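Local coordinates for protein Lem22 (Legionella pneumophila subsp. pneumophila ATCC 43290, PDB 5WD9) that is a Legionella effector of undetermined biochemical function, folded as a small bundle of three helices and probably acting through protein binding in the host cell, at residues Asp17-Ala20 with Lys21-Ser25; Thr40-Phe43 with Val44-Ser48. One frame throughout, in Å; residues are numbered along the deposited sequence.

Contact 1: residues Asp17-Ala20 with Lys21-Ser25; sequences DQIA and KAKES
Asp17 and Lys21 sit one turn apart near the C-terminal end of helix 4-24 and close an i to i+4 salt bridge on the surface of a three-helix bundle. The Asp17 carboxylate leans toward the following turn because CG stands opposite the backbone N (chi1 178°). Lys21 reaches back with an extended chain, its CG packing against Asp17 O, and its NZ arrives at Asp17 OD2 at 2.7 Å on the syn lone pair, the side facing OD1. Asp17 OD2 takes a second hydrogen bond from Gln18 NE2, at 2.9 Å; NE2 meets the oxygen nearly in line with its C-O bond, and the oxygen lies close to the plane of the Gln18 amide. Two donors therefore grip one oxygen and should help to fix the carboxylate's rotation. Gln18 bends at chi2 (-64°) to deliver its amide, whose OE1 meanwhile bonds Asn37 of helix 28-52. A water accepts from Lys21 NZ at 3.0 Å.

On another side of the helix, Ile19 and Lys23 lie alongside each other, Ile19 CG2 touching Lys23 CE at 3.8 Å, while the ammonium end of Lys23 forms a salt bridge with Glu73 of helix 58-87. Further along the chain, Ser25 OG bonds Lys21 O at 3.0 Å, approaching from above the carbonyl plane.

Contact 2: residues Thr40-Phe43 with Val44-Ser48; sequences TEHF and VKMGS
Within helix 28-52, the second of the three helices of the bundle, one turn of side chains meets the next, and the main pairing is a CH-pi contact between His42 and Met46. Met46 CG lies over one face of the imidazole, 3.6 Å from the centroid of the His42 ring and displaced toward the rim, with His42 NE2 its nearest ring atom at 3.5 Å. The bend at chi2 (-60°) carries Met46 SD to an oblique position farther from the ring. His42 turns its ring toward this neighbour by setting CG opposite the backbone N (chi1 179°), and the helical bond from Met46 N to His42 O, 2.8 Å, joins the same two residues.

Glu41 and Lys45 run side by side in the same direction. Glu41 OE2 touches Lys45 CE at 3.5 Å. The charged atoms Glu41 OE2 and Lys45 NZ stay 4.6 Å apart, and the ammonium group instead forms a salt bridge with Glu7 of helix 4-24.

Phe43 and Val44 belong to the exposed side of the helix. Towards the bundle, Met46 packs on Leu11 and His42 on Met15, both of helix 4-24, while the His42 ring also stacks with Tyr71 of helix 58-87.

Both contacts are single-helix, i to i+4 arrangements, placed on two successive helices of the bundle. Contact 1 closes near the C-terminal end of helix 4-24; the chain then turns and enters helix 28-52, where contact 2 starts about halfway along. Their centres lie 19 Å apart on opposite sides of the chain's centre, and their nearest atoms remain about 7 Å from each other, so neither touches the other directly. Helix 58-87 packs against both. Each contact thus combines pairings within one helix with side chains that also pack on the other two, and so belongs to the bundle's interfaces as well as to its own helix.

Contact 1: residues Asp17-Ala20 with Lys21-Ser25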
ATOM      1  N   ASP A  17      -2.012  -3.376   7.171  1.00  7.20           N
ATOM      2  CA  ASP A  17      -1.528  -3.080   8.514  1.00  7.55           C
ATOM      3  C   ASP A  17      -1.105  -1.624   8.638  1.00  7.29           C
ATOM      4  O   ASP A  17      -1.449  -0.949   9.609  1.00  7.86           O
ATOM      5  CB  ASP A  17      -0.350  -4.004   8.822  1.00  7.41           C
ATOM      6  CG  ASP A  17       0.260  -3.741  10.164  1.00 11.53           C
ATOM      7  OD1 ASP A  17      -0.305  -4.233  11.158  1.00 15.72           O
ATOM      8  OD2 ASP A  17       1.301  -3.051  10.234  1.00 11.81           O
ATOM      9  N   GLN A  18      -0.338  -1.124   7.672  1.00  6.69           N
ATOM     10  CA  GLN A  18       0.125   0.257   7.758  1.00  6.87           C
ATOM     11  C   GLN A  18      -1.017   1.251   7.598  1.00  6.53           C
ATOM     12  O   GLN A  18      -1.043   2.279   8.279  1.00  7.27           O
ATOM     13  CB  GLN A  18       1.214   0.499   6.721  1.00  6.82           C
ATOM     14  CG  GLN A  18       2.454  -0.374   6.903  1.00  9.47           C
ATOM     15  CD  GLN A  18       3.177  -0.079   8.205  1.00 11.26           C
ATOM     16  OE1 GLN A  18       3.887   0.920   8.305  1.00 11.03           O
ATOM     17  NE2 GLN A  18       3.004  -0.941   9.201  1.00 11.13           N
ATOM     18  N   ILE A  19      -1.968   0.963   6.717  1.00  6.31           N
ATOM     19  CA  ILE A  19      -3.115   1.848   6.544  1.00  9.13           C
ATOM     20  C   ILE A  19      -3.930   1.900   7.827  1.00  8.36           C
ATOM     21  O   ILE A  19      -4.373   2.973   8.262  1.00  9.73           O
ATOM     22  CB  ILE A  19      -3.950   1.393   5.333  1.00  8.40           C
ATOM     23  CG1 ILE A  19      -3.197   1.711   4.043  1.00  9.61           C
ATOM     24  CG2 ILE A  19      -5.351   2.031   5.356  1.00 11.19           C
ATOM     25  CD1 ILE A  19      -3.723   0.983   2.800  1.00 10.51           C
ATOM     26  N   ALA A  20      -4.105   0.748   8.480  1.00  8.88           N
ATOM     27  CA  ALA A  20      -4.835   0.717   9.743  1.00 11.75           C
ATOM     28  C   ALA A  20      -4.113   1.532  10.810  1.00  9.85           C
ATOM     29  O   ALA A  20      -4.741   2.302  11.551  1.00 12.36           O
ATOM     30  CB  ALA A  20      -5.043  -0.731  10.184  1.00 11.37           C
ATOM     31  N   LYS A  21      -2.790   1.408  10.886  1.00 10.30           N
ATOM     32  CA  LYS A  21      -2.046   2.168  11.886  1.00  9.98           C
ATOM     33  C   LYS A  21      -2.076   3.659  11.585  1.00 11.00           C
ATOM     34  O   LYS A  21      -2.108   4.484  12.511  1.00 12.15           O
ATOM     35  CB  LYS A  21      -0.612   1.655  11.962  1.00 11.70           C
ATOM     36  CG  LYS A  21      -0.535   0.287  12.622  1.00 12.49           C
ATOM     37  CD  LYS A  21       0.790  -0.403  12.426  1.00 13.62           C
ATOM     38  CE  LYS A  21       0.811  -1.706  13.206  1.00 14.31           C
ATOM     39  NZ  LYS A  21       1.980  -2.506  12.773  1.00 17.58           N
ATOM     40  N   ALA A  22      -2.052   4.030  10.305  1.00 10.05           N
ATOM     41  CA  ALA A  22      -2.218   5.432   9.939  1.00 11.08           C
ATOM     42  C   ALA A  22      -3.534   5.981  10.467  1.00 13.51           C
ATOM     43  O   ALA A  22      -3.571   7.056  11.074  1.00 14.64           O
ATOM     44  CB  ALA A  22      -2.173   5.566   8.424  1.00 10.66           C
ATOM     45  N   LYS A  23      -4.629   5.252  10.248  1.00 12.18           N
ATOM     46  CA  LYS A  23      -5.932   5.722  10.710  1.00 15.87           C
ATOM     47  C   LYS A  23      -6.018   5.842  12.225  1.00 17.27           C
ATOM     48  O   LYS A  23      -6.843   6.616  12.724  1.00 20.44           O
ATOM     49  CB  LYS A  23      -7.030   4.807  10.189  1.00 17.71           C
ATOM     50  CG  LYS A  23      -7.171   4.818   8.692  1.00 21.09           C
ATOM     51  CD  LYS A  23      -8.153   3.758   8.282  1.00 26.19           C
ATOM     52  CE  LYS A  23      -8.376   3.773   6.803  1.00 22.43           C
ATOM     53  NZ  LYS A  23      -9.243   2.629   6.411  1.00 28.31           N
ATOM     54  N   GLU A  24      -5.188   5.124  12.973  1.00 15.63           N
ATOM     55  CA  GLU A  24      -5.209   5.207  14.431  1.00 17.62           C
ATOM     56  C   GLU A  24      -4.150   6.146  15.000  1.00 20.97           C
ATOM     57  O   GLU A  24      -4.098   6.337  16.221  1.00 25.38           O
ATOM     58  CB  GLU A  24      -5.071   3.809  15.032  1.00 22.28           C
ATOM     59  CG  GLU A  24      -6.201   2.883  14.633  1.00 24.29           C
ATOM     60  CD  GLU A  24      -5.926   1.445  15.008  1.00 39.04           C
ATOM     61  OE1 GLU A  24      -6.728   0.561  14.634  1.00 40.09           O
ATOM     62  OE2 GLU A  24      -4.899   1.200  15.678  1.00 45.89           O
ATOM     63  N   SER A  25      -3.333   6.761  14.155  1.00 19.32           N
ATOM     64  CA  SER A  25      -2.273   7.634  14.635  1.00 19.24           C
ATOM     65  C   SER A  25      -2.840   8.965  15.106  1.00 26.66           C
ATOM     66  O   SER A  25      -3.873   9.437  14.621  1.00 26.29           O
ATOM     67  CB  SER A  25      -1.250   7.893  13.532  1.00 20.23           C
ATOM     68  OG  SER A  25      -0.388   6.781  13.368  1.00 26.47           O
TER
HETATM   69  O   HOH W   1       4.627  -1.145  12.272  1.00  9.14           O

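Contact 2: residues Thr40-Phe43 with Val44-Ser48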
ATOM      1  N   THR A  40       5.900   3.010  -0.167  1.00  4.95           N
ATOM      2  CA  THR A  40       7.208   2.488  -0.527  1.00  5.57           C
ATOM      3  C   THR A  40       7.120   1.008  -0.841  1.00  4.74           C
ATOM      4  O   THR A  40       7.662   0.535  -1.847  1.00  5.51           O
ATOM      5  CB  THR A  40       8.179   2.708   0.628  1.00  6.39           C
ATOM      6  OG1 THR A  40       8.278   4.118   0.878  1.00  7.52           O
ATOM      7  CG2 THR A  40       9.560   2.142   0.286  1.00  7.75           C
ATOM      8  N   GLU A  41       6.468   0.243   0.030  1.00  4.61           N
ATOM      9  CA  GLU A  41       6.442  -1.192  -0.156  1.00  6.02           C
ATOM     10  C   GLU A  41       5.693  -1.553  -1.423  1.00  4.61           C
ATOM     11  O   GLU A  41       6.126  -2.422  -2.181  1.00  5.96           O
ATOM     12  CB  GLU A  41       5.803  -1.852   1.058  1.00  6.02           C
ATOM     13  CG  GLU A  41       6.205  -3.303   1.238  1.00  6.21           C
ATOM     14  CD  GLU A  41       7.679  -3.522   1.534  1.00  5.80           C
ATOM     15  OE1 GLU A  41       8.398  -2.540   1.821  1.00  6.98           O
ATOM     16  OE2 GLU A  41       8.125  -4.670   1.460  1.00  6.76           O
ATOM     17  N   HIS A  42       4.584  -0.869  -1.688  1.00  5.17           N
ATOM     18  CA  HIS A  42       3.846  -1.098  -2.921  1.00  6.64           C
ATOM     19  C   HIS A  42       4.706  -0.784  -4.144  1.00  5.77           C
ATOM     20  O   HIS A  42       4.740  -1.558  -5.111  1.00  6.80           O
ATOM     21  CB  HIS A  42       2.556  -0.274  -2.894  1.00  6.05           C
ATOM     22  CG  HIS A  42       1.724  -0.421  -4.127  1.00  5.20           C
ATOM     23  ND1 HIS A  42       1.902   0.366  -5.245  1.00  7.72           N
ATOM     24  CD2 HIS A  42       0.705  -1.266  -4.418  1.00  6.22           C
ATOM     25  CE1 HIS A  42       1.024   0.016  -6.170  1.00  8.73           C
ATOM     26  NE2 HIS A  42       0.283  -0.968  -5.688  1.00  7.75           N
ATOM     27  N   PHE A  43       5.415   0.344  -4.122  1.00  5.53           N
ATOM     28  CA  PHE A  43       6.218   0.708  -5.279  1.00  6.91           C
ATOM     29  C   PHE A  43       7.305  -0.321  -5.534  1.00  7.19           C
ATOM     30  O   PHE A  43       7.507  -0.763  -6.672  1.00  8.32           O
ATOM     31  CB  PHE A  43       6.831   2.093  -5.097  1.00  6.92           C
ATOM     32  CG  PHE A  43       7.755   2.460  -6.207  1.00  9.16           C
ATOM     33  CD1 PHE A  43       7.251   2.838  -7.439  1.00  8.44           C
ATOM     34  CD2 PHE A  43       9.123   2.356  -6.054  1.00  9.72           C
ATOM     35  CE1 PHE A  43       8.098   3.156  -8.481  1.00 11.79           C
ATOM     36  CE2 PHE A  43       9.978   2.672  -7.103  1.00 13.40           C
ATOM     37  CZ  PHE A  43       9.462   3.074  -8.310  1.00 13.39           C
ATOM     38  N   VAL A  44       8.021  -0.713  -4.484  1.00  7.08           N
ATOM     39  CA  VAL A  44       9.114  -1.665  -4.655  1.00  7.62           C
ATOM     40  C   VAL A  44       8.582  -3.012  -5.135  1.00  8.33           C
ATOM     41  O   VAL A  44       9.062  -3.585  -6.122  1.00  9.84           O
ATOM     42  CB  VAL A  44       9.907  -1.793  -3.342  1.00  8.70           C
ATOM     43  CG1 VAL A  44      10.908  -2.945  -3.430  1.00 12.03           C
ATOM     44  CG2 VAL A  44      10.597  -0.472  -2.992  1.00  9.18           C
ATOM     45  N   LYS A  45       7.568  -3.530  -4.464  1.00  7.40           N
ATOM     46  CA  LYS A  45       7.127  -4.898  -4.733  1.00  8.04           C
ATOM     47  C   LYS A  45       6.329  -5.004  -6.027  1.00  9.01           C
ATOM     48  O   LYS A  45       6.445  -5.996  -6.749  1.00 10.01           O
ATOM     49  CB  LYS A  45       6.318  -5.434  -3.552  1.00  7.16           C
ATOM     50  CG  LYS A  45       7.136  -5.627  -2.277  1.00  6.83           C
ATOM     51  CD  LYS A  45       8.207  -6.685  -2.432  1.00  8.04           C
ATOM     52  CE  LYS A  45       9.055  -6.747  -1.176  1.00  9.21           C
ATOM     53  NZ  LYS A  45       9.981  -7.901  -1.267  1.00 10.58           N
ATOM     54  N   MET A  46       5.497  -4.014  -6.335  1.00  9.29           N
ATOM     55  CA  MET A  46       4.767  -4.096  -7.596  1.00  9.75           C
ATOM     56  C   MET A  46       5.679  -3.861  -8.788  1.00 14.56           C
ATOM     57  O   MET A  46       5.441  -4.424  -9.863  1.00 11.99           O
ATOM     58  CB  MET A  46       3.581  -3.139  -7.590  1.00 11.34           C
ATOM     59  CG  MET A  46       2.556  -3.462  -6.513  1.00 11.25           C
ATOM     60  SD  MET A  46       1.825  -5.120  -6.642  1.00 14.15           S
ATOM     61  CE  MET A  46       0.898  -4.948  -8.164  1.00 21.05           C
ATOM     62  N   GLY A  47       6.727  -3.052  -8.626  1.00 11.88           N
ATOM     63  CA  GLY A  47       7.713  -2.933  -9.685  1.00 14.53           C
ATOM     64  C   GLY A  47       8.326  -4.275 -10.027  1.00 15.92           C
ATOM     65  O   GLY A  47       8.461  -4.629 -11.201  1.00 17.21           O
ATOM     66  N   SER A  48       8.668  -5.059  -9.002  1.00 16.11           N
ATOM     67  CA  SER A  48       9.223  -6.388  -9.240  1.00 17.29           C
ATOM     68  C   SER A  48       8.193  -7.322  -9.860  1.00 15.38           C
ATOM     69  O   SER A  48       8.530  -8.131 -10.734  1.00 17.01           O
ATOM     70  CB  SER A  48       9.750  -6.968  -7.932  1.00 16.98           C
ATOM     71  OG  SER A  48      10.801  -6.164  -7.424  1.00 17.01           O
TER